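Local coordinates for protein D-threo-3-hydroxyaspartate dehydratase (Delftia, PDB 3WQE) that catalyses the pyridoxal-phosphate-dependent deamination of D-threo-3-hydroxyaspartate to oxaloacetate and ammonium, and also acts on D-serine and other 3-hydroxyaspartates, at residues B[52-57]-B[247-252]; B[148-153]-B[180-185]. All coordinates share one frame; numbering follows the deposited sequence.

Interaction 1. Residues B[52-57]-B[247-252]; sequences VKTSKS and VYVFFD. With PLP (pyridoxal-5'-phosphate), chain F; 2TL (D-allothreonine), chain H.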
loop_
_atom_site.group_PDB
_atom_site.type_symbol
_atom_site.label_atom_id
_atom_site.label_comp_id
_atom_site.label_asym_id
_atom_site.label_seq_id
_atom_site.Cartn_x
_atom_site.Cartn_y
_atom_site.Cartn_z
ATOM N N VAL B 52 7.254 -7.403 -14.614
ATOM C CA VAL B 52 8.071 -6.649 -13.655
ATOM C C VAL B 52 7.233 -5.840 -12.682
ATOM O O VAL B 52 7.844 -5.216 -11.801
ATOM C CB VAL B 52 9.141 -5.747 -14.308
ATOM C CG1 VAL B 52 10.091 -6.655 -15.083
ATOM C CG2 VAL B 52 8.519 -4.684 -15.224
ATOM N N LYS B 53 5.906 -5.922 -12.754
ATOM C CA LYS B 53 5.132 -5.097 -11.796
ATOM C C LYS B 53 5.339 -5.636 -10.348
ATOM O O LYS B 53 5.043 -4.844 -9.412
ATOM C CB LYS B 53 3.628 -5.107 -12.122
ATOM C CG LYS B 53 2.976 -6.434 -11.792
ATOM C CD LYS B 53 1.428 -6.374 -12.152
ATOM C CE LYS B 53 0.845 -7.779 -11.980
ATOM N NZ LYS B 53 0.916 -8.281 -10.598
ATOM N N THR B 54 5.839 -6.857 -10.149
ATOM C CA THR B 54 6.037 -7.329 -8.754
ATOM C C THR B 54 7.193 -6.559 -8.095
ATOM O O THR B 54 7.110 -6.240 -6.887
ATOM C CB THR B 54 6.460 -8.801 -8.838
ATOM O OG1 THR B 54 5.263 -9.474 -9.275
ATOM C CG2 THR B 54 6.819 -9.368 -7.466
ATOM N N SER B 55 8.285 -6.280 -8.817
ATOM C CA SER B 55 9.476 -5.630 -8.157
ATOM C C SER B 55 9.627 -4.176 -8.606
ATOM O O SER B 55 10.175 -3.361 -7.851
ATOM C CB SER B 55 10.816 -6.383 -8.550
ATOM O OG SER B 55 11.174 -6.099 -9.942
ATOM N N LYS B 56 9.281 -3.890 -9.887
ATOM C CA LYS B 56 9.574 -2.570 -10.513
ATOM C C LYS B 56 10.982 -2.089 -10.199
ATOM O O LYS B 56 11.272 -0.906 -10.063
ATOM C CB LYS B 56 8.533 -1.457 -10.101
ATOM C CG LYS B 56 7.120 -1.948 -10.412
ATOM C CD LYS B 56 6.176 -0.743 -10.255
ATOM C CE LYS B 56 4.755 -1.274 -10.422
ATOM N NZ LYS B 56 3.832 -0.075 -10.231
ATOM N N SER B 57 11.966 -3.049 -10.306
ATOM C CA SER B 57 13.328 -2.733 -9.903
ATOM C C SER B 57 14.273 -3.174 -11.018
ATOM O O SER B 57 14.258 -4.332 -11.407
ATOM C CB SER B 57 13.695 -3.465 -8.551
ATOM O OG SER B 57 15.008 -3.075 -8.142
ATOM N N VAL B 247 5.065 -12.819 -9.961
ATOM C CA VAL B 247 5.254 -12.889 -8.468
ATOM C C VAL B 247 6.248 -14.019 -8.092
ATOM O O VAL B 247 6.845 -13.829 -7.083
ATOM C CB VAL B 247 3.874 -13.064 -7.798
ATOM C CG1 VAL B 247 3.342 -14.515 -7.964
ATOM C CG2 VAL B 247 4.055 -12.729 -6.285
ATOM N N TYR B 248 6.475 -14.914 -9.054
ATOM C CA TYR B 248 7.448 -16.032 -8.761
ATOM C C TYR B 248 8.834 -15.524 -8.393
ATOM O O TYR B 248 9.570 -16.258 -7.757
ATOM C CB TYR B 248 7.562 -16.905 -10.002
ATOM C CG TYR B 248 8.451 -16.337 -11.070
ATOM C CD1 TYR B 248 8.019 -15.362 -11.918
ATOM C CD2 TYR B 248 9.825 -16.697 -11.084
ATOM C CE1 TYR B 248 8.851 -14.769 -12.834
ATOM C CE2 TYR B 248 10.713 -16.110 -11.987
ATOM C CZ TYR B 248 10.250 -15.167 -12.820
ATOM O OH TYR B 248 11.094 -14.578 -13.768
ATOM N N VAL B 249 9.213 -14.315 -8.839
ATOM C CA VAL B 249 10.634 -13.859 -8.591
ATOM C C VAL B 249 10.919 -13.877 -7.072
ATOM O O VAL B 249 12.017 -14.260 -6.641
ATOM C CB VAL B 249 10.916 -12.485 -9.313
ATOM C CG1 VAL B 249 10.081 -11.310 -8.682
ATOM C CG2 VAL B 249 12.428 -12.145 -9.334
ATOM N N PHE B 250 9.856 -13.529 -6.287
ATOM C CA PHE B 250 9.969 -13.573 -4.831
ATOM C C PHE B 250 9.139 -14.606 -4.157
ATOM O O PHE B 250 9.537 -15.100 -3.109
ATOM C CB PHE B 250 9.597 -12.205 -4.191
ATOM C CG PHE B 250 10.391 -11.025 -4.719
ATOM C CD1 PHE B 250 11.772 -11.160 -5.021
ATOM C CD2 PHE B 250 9.805 -9.822 -4.830
ATOM C CE1 PHE B 250 12.534 -10.097 -5.508
ATOM C CE2 PHE B 250 10.561 -8.675 -5.266
ATOM C CZ PHE B 250 11.907 -8.809 -5.596
ATOM N N PHE B 251 8.033 -15.016 -4.744
ATOM C CA PHE B 251 6.938 -15.767 -4.066
ATOM C C PHE B 251 6.441 -15.032 -2.819
ATOM O O PHE B 251 6.905 -13.922 -2.477
ATOM C CB PHE B 251 7.417 -17.232 -3.731
ATOM C CG PHE B 251 7.503 -18.088 -4.970
ATOM C CD1 PHE B 251 6.415 -18.319 -5.737
ATOM C CD2 PHE B 251 8.697 -18.755 -5.280
ATOM C CE1 PHE B 251 6.412 -19.175 -6.809
ATOM C CE2 PHE B 251 8.731 -19.648 -6.388
ATOM C CZ PHE B 251 7.551 -19.827 -7.213
ATOM N N ASP B 252 5.478 -15.662 -2.176
ATOM C CA ASP B 252 4.838 -15.076 -1.012
ATOM C C ASP B 252 3.937 -16.098 -0.410
ATOM O O ASP B 252 3.949 -17.272 -0.863
ATOM C CB ASP B 252 4.091 -13.750 -1.388
ATOM C CG ASP B 252 3.008 -13.997 -2.439
ATOM O OD1 ASP B 252 2.437 -15.123 -2.490
ATOM O OD2 ASP B 252 2.678 -13.055 -3.247
HETATM N N1 PLP F . 0.011 -11.018 -16.938
HETATM C C2 PLP F . -0.964 -10.182 -16.563
HETATM C C2A PLP F . -1.748 -9.443 -17.635
HETATM C C3 PLP F . -1.374 -10.022 -15.194
HETATM O O3 PLP F . -2.363 -9.172 -14.849
HETATM C C4 PLP F . -0.568 -10.625 -14.216
HETATM C C4A PLP F . -0.855 -10.578 -12.795
HETATM C C5 PLP F . 0.518 -11.474 -14.674
HETATM C C6 PLP F . 0.742 -11.632 -16.073
HETATM C C5A PLP F . 1.481 -12.129 -13.647
HETATM O O4P PLP F . 0.841 -13.087 -12.817
HETATM P P PLP F . 1.660 -13.562 -11.520
HETATM O O1P PLP F . 2.907 -14.192 -12.128
HETATM O O2P PLP F . 0.676 -14.558 -10.996
HETATM O O3P PLP F . 1.943 -12.355 -10.685
HETATM N N 2TL H . -2.169 -9.924 -12.404
HETATM C CA 2TL H . -2.514 -9.864 -10.933
HETATM C CB 2TL H . -3.682 -10.863 -10.753
HETATM O OG1 2TL H . -3.256 -12.190 -10.743
HETATM C CG2 2TL H . -4.876 -10.769 -11.576
HETATM C C 2TL H . -3.050 -8.446 -10.758
HETATM O O 2TL H . -3.355 -7.844 -11.786
HETATM O OXT 2TL H . -3.052 -8.067 -9.627
#
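The carbonyl oxygen of Val247, the residue facing Thr54, takes two backbone N-H groups, Phe250 N at 3.1 Å and Phe251 N at 2.9 Å, the first closing the short 3-10 segment 247-249, the second reaching one residue farther on. At the start of that segment Val247 N donates to the cofactor phosphate, 3.2 Å to PLP O3P and weakly to O1P. Thr54 OG1 lies 3.4 Å from the same Val247 N, but at an angle too poor for a hydrogen bond. With chi1 at -70°, OG1 sits beside the Thr54 backbone N and CG2 is anti to it; the methyl thus reaches Val249 CG1 at 4.0 Å and meets the Phe250 ring obliquely. Ser55 CB touches Phe250 CZ, again obliquely, while Val249 CG1 sits over the centre of one face of that ring. Apart from the nearby Thr54 hydroxyl, the two loops thus meet through methyls, a methylene and an aromatic ring. Ser55 OG turns back to accept Ser57 N, an ST turn just before helix 58-67. Lys53, inferred to be the Schiff-base lysine, is detached here: PLP C4A is 1.5 Å from the N of D-allothreonine, a bonding distance, as in an external aldimine. Lys53 NZ remains 3.6 Å from PLP C4A and hydrogen-bonds Gln329 of the second subunit. These loops follow strands 47-48 and 242-243, parallel neighbours in the TIM-type barrel; Ser55 and Val249 both pack on Val60 of helix 58-67, and Thr54 and Val247 on Cys363 of helix 362-366.

Interaction 2. Residues B[148-153]-B[180-185]; sequences DGHRSG and LTHAGS. With PLP (pyridoxal-5'-phosphate), chain F; 2TL (D-allothreonine), chain H.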
loop_
_atom_site.group_PDB
_atom_site.type_symbol
_atom_site.label_atom_id
_atom_site.label_comp_id
_atom_site.label_asym_id
_atom_site.label_seq_id
_atom_site.Cartn_x
_atom_site.Cartn_y
_atom_site.Cartn_z
ATOM N N ASP B 148 -10.778 -17.498 -18.460
ATOM C CA ASP B 148 -11.332 -18.144 -17.270
ATOM C C ASP B 148 -12.323 -17.291 -16.436
ATOM O O ASP B 148 -12.650 -17.640 -15.283
ATOM C CB ASP B 148 -10.126 -18.538 -16.348
ATOM C CG ASP B 148 -9.485 -17.280 -15.675
ATOM O OD1 ASP B 148 -9.699 -16.194 -16.241
ATOM O OD2 ASP B 148 -8.712 -17.452 -14.729
ATOM N N GLY B 149 -12.804 -16.198 -17.019
ATOM C CA GLY B 149 -13.748 -15.344 -16.394
ATOM C C GLY B 149 -13.196 -14.479 -15.302
ATOM O O GLY B 149 -13.969 -13.919 -14.568
ATOM N N HIS B 150 -11.870 -14.398 -15.152
ATOM C CA HIS B 150 -11.215 -13.633 -14.033
ATOM C C HIS B 150 -11.603 -12.177 -14.031
ATOM O O HIS B 150 -11.903 -11.647 -12.923
ATOM C CB HIS B 150 -9.638 -13.635 -14.205
ATOM C CG HIS B 150 -8.945 -12.782 -13.294
ATOM N ND1 HIS B 150 -8.024 -11.807 -13.668
ATOM C CD2 HIS B 150 -8.966 -12.852 -11.931
ATOM C CE1 HIS B 150 -7.475 -11.335 -12.541
ATOM N NE2 HIS B 150 -8.096 -11.910 -11.470
ATOM N N ARG B 151 -11.547 -11.479 -15.172
ATOM C CA ARG B 151 -11.573 -9.989 -15.153
ATOM C C ARG B 151 -12.577 -9.875 -16.369
ATOM O O ARG B 151 -13.861 -10.221 -16.330
ATOM C CB ARG B 151 -10.120 -9.367 -15.211
ATOM C CG ARG B 151 -9.762 -7.735 -14.960
ATOM C CD ARG B 151 -8.352 -7.672 -14.282
ATOM N NE ARG B 151 -7.210 -7.983 -15.169
ATOM C CZ ARG B 151 -5.934 -8.367 -14.777
ATOM N NH1 ARG B 151 -5.662 -8.539 -13.421
ATOM N NH2 ARG B 151 -4.850 -8.659 -15.723
ATOM N N SER B 152 -11.908 -9.536 -17.438
ATOM C CA SER B 152 -12.609 -9.378 -18.628
ATOM C C SER B 152 -11.701 -9.891 -19.862
ATOM O O SER B 152 -10.635 -10.629 -19.719
ATOM C CB SER B 152 -12.702 -7.853 -18.743
ATOM O OG SER B 152 -11.399 -7.333 -18.461
ATOM N N GLY B 153 -11.936 -9.364 -21.100
ATOM C CA GLY B 153 -11.069 -9.779 -22.326
ATOM C C GLY B 153 -12.213 -10.230 -23.212
ATOM O O GLY B 153 -13.395 -10.501 -22.871
ATOM N N LEU B 180 -3.286 -12.456 -25.976
ATOM C CA LEU B 180 -2.750 -12.787 -24.636
ATOM C C LEU B 180 -3.870 -13.060 -23.704
ATOM O O LEU B 180 -5.029 -12.560 -23.884
ATOM C CB LEU B 180 -1.854 -11.676 -24.039
ATOM C CG LEU B 180 -2.593 -10.428 -23.494
ATOM C CD1 LEU B 180 -1.629 -9.677 -22.549
ATOM C CD2 LEU B 180 -3.070 -9.500 -24.617
ATOM N N THR B 181 -3.622 -13.878 -22.692
ATOM C CA THR B 181 -4.599 -14.129 -21.605
ATOM C C THR B 181 -3.908 -14.215 -20.302
ATOM O O THR B 181 -2.703 -14.593 -20.291
ATOM C CB THR B 181 -5.476 -15.374 -21.883
ATOM O OG1 THR B 181 -6.622 -15.393 -21.022
ATOM C CG2 THR B 181 -4.651 -16.687 -21.717
ATOM N N HIS B 182 -4.649 -14.005 -19.185
ATOM C CA HIS B 182 -4.092 -14.217 -17.865
ATOM C C HIS B 182 -5.115 -14.950 -17.061
ATOM O O HIS B 182 -6.232 -14.417 -16.823
ATOM C CB HIS B 182 -3.862 -12.847 -17.207
ATOM C CG HIS B 182 -3.524 -12.957 -15.763
ATOM N ND1 HIS B 182 -2.376 -13.536 -15.265
ATOM C CD2 HIS B 182 -4.250 -12.432 -14.652
ATOM C CE1 HIS B 182 -2.368 -13.373 -13.840
ATOM N NE2 HIS B 182 -3.507 -12.757 -13.499
ATOM N N ALA B 183 -4.808 -16.190 -16.645
ATOM C CA ALA B 183 -5.843 -17.002 -15.896
ATOM C C ALA B 183 -5.748 -16.707 -14.397
ATOM O O ALA B 183 -5.234 -17.465 -13.569
ATOM C CB ALA B 183 -5.729 -18.566 -16.141
ATOM N N GLY B 184 -6.213 -15.485 -14.063
ATOM C CA GLY B 184 -6.038 -14.973 -12.710
ATOM C C GLY B 184 -6.932 -15.721 -11.774
ATOM O O GLY B 184 -6.672 -15.618 -10.532
ATOM N N SER B 185 -7.837 -16.576 -12.227
ATOM C CA SER B 185 -8.621 -17.376 -11.277
ATOM C C SER B 185 -7.788 -18.467 -10.644
ATOM O O SER B 185 -8.232 -19.154 -9.715
ATOM C CB SER B 185 -9.834 -18.012 -11.955
ATOM O OG SER B 185 -9.455 -19.128 -12.837
HETATM N N1 PLP F . 0.011 -11.018 -16.938
HETATM C C2 PLP F . -0.964 -10.182 -16.563
HETATM C C2A PLP F . -1.748 -9.443 -17.635
HETATM C C3 PLP F . -1.374 -10.022 -15.194
HETATM O O3 PLP F . -2.363 -9.172 -14.849
HETATM C C4 PLP F . -0.568 -10.625 -14.216
HETATM C C4A PLP F . -0.855 -10.578 -12.795
HETATM C C5 PLP F . 0.518 -11.474 -14.674
HETATM C C6 PLP F . 0.742 -11.632 -16.073
HETATM C C5A PLP F . 1.481 -12.129 -13.647
HETATM O O4P PLP F . 0.841 -13.087 -12.817
HETATM P P PLP F . 1.660 -13.562 -11.520
HETATM O O1P PLP F . 2.907 -14.192 -12.128
HETATM O O2P PLP F . 0.676 -14.558 -10.996
HETATM O O3P PLP F . 1.943 -12.355 -10.685
HETATM N N 2TL H . -2.169 -9.924 -12.404
HETATM C CA 2TL H . -2.514 -9.864 -10.933
HETATM C CB 2TL H . -3.682 -10.863 -10.753
HETATM O OG1 2TL H . -3.256 -12.190 -10.743
HETATM C CG2 2TL H . -4.876 -10.769 -11.576
HETATM C C 2TL H . -3.050 -8.446 -10.758
HETATM O O 2TL H . -3.355 -7.844 -11.786
HETATM O OXT 2TL H . -3.052 -8.067 -9.627
HETATM O O HOH W 1 -8.974 -14.790 -18.515
HETATM O O HOH W 2 -7.503 -11.691 -16.524
#
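Arg151 and His182 converge on the cofactor and its bound amino acid, Arg151 NH2 coming within van der Waals range of His182 CD2. Through the edge of its guanidinium, Arg151 NH2 donates to the phenolic PLP O3 at 2.7 Å, nearly straight at 172°. Its neighbour NH1 reaches the carboxylate O of D-allothreonine at 2.9 Å, so one side chain holds both partners of the adduct. His182 lays one face over the pyridine ring, with PLP C3 above the centre of the imidazole. In the plane of that imidazole, His182 NE2 is hydrogen-bonded to D-allothreonine OG1 at 2.8 Å. This hydroxyl is on the beta carbon, the position from which the hydroxyl of a 3-hydroxyaspartate is lost in the dehydratase reaction. His150 stands beside them, and its face receives the edge of His182 in an offset edge-to-face pair, planes at 74°. Gly184 CA lies over the centre of the His150 ring, 3.6 Å from its centroid, as a CH-pi contact. A water joins His150 ND1 to His182 O. Farther out, Asp148 OD2 accepts two bonds from Ser185, from N at 2.8 Å on its syn side and from OG at 2.6 Å on its anti side, which ties the two loops together. Asp148 OD1 takes His150 N at 3.0 Å from above the carboxylate plane; this Asx turn shapes the bend that carries His150 and Arg151. Gly226 O receives a hydrogen bond from His182 ND1, and Asn328 of the second subunit meets Arg151 NH1. The loops leave adjacent parallel barrel strands 140-146 and 175-180, while Asp148 and Ser185 pack on Leu198 of helix 192-215.

Overall arrangement
From the N terminus, the chain passes helix 27-44 and strand 47-48 before entering 52-57, which waits 190 residues for its partner 247-252. Interaction 1 therefore closes a long loop holding most of the barrel's strands and helices, and joins the regions after its early and late strands, 47-48 and 242-243. Interaction 2 is nested inside: 148-153 meets 180-185 after 27 residues, across helix 159-171 that links neighbouring strands. The two do not touch. Their centres lie about 19 Å apart and their nearest atoms about 7 Å, yet both reach the same cofactor and amino acid, bordering the active site from different parts of the barrel.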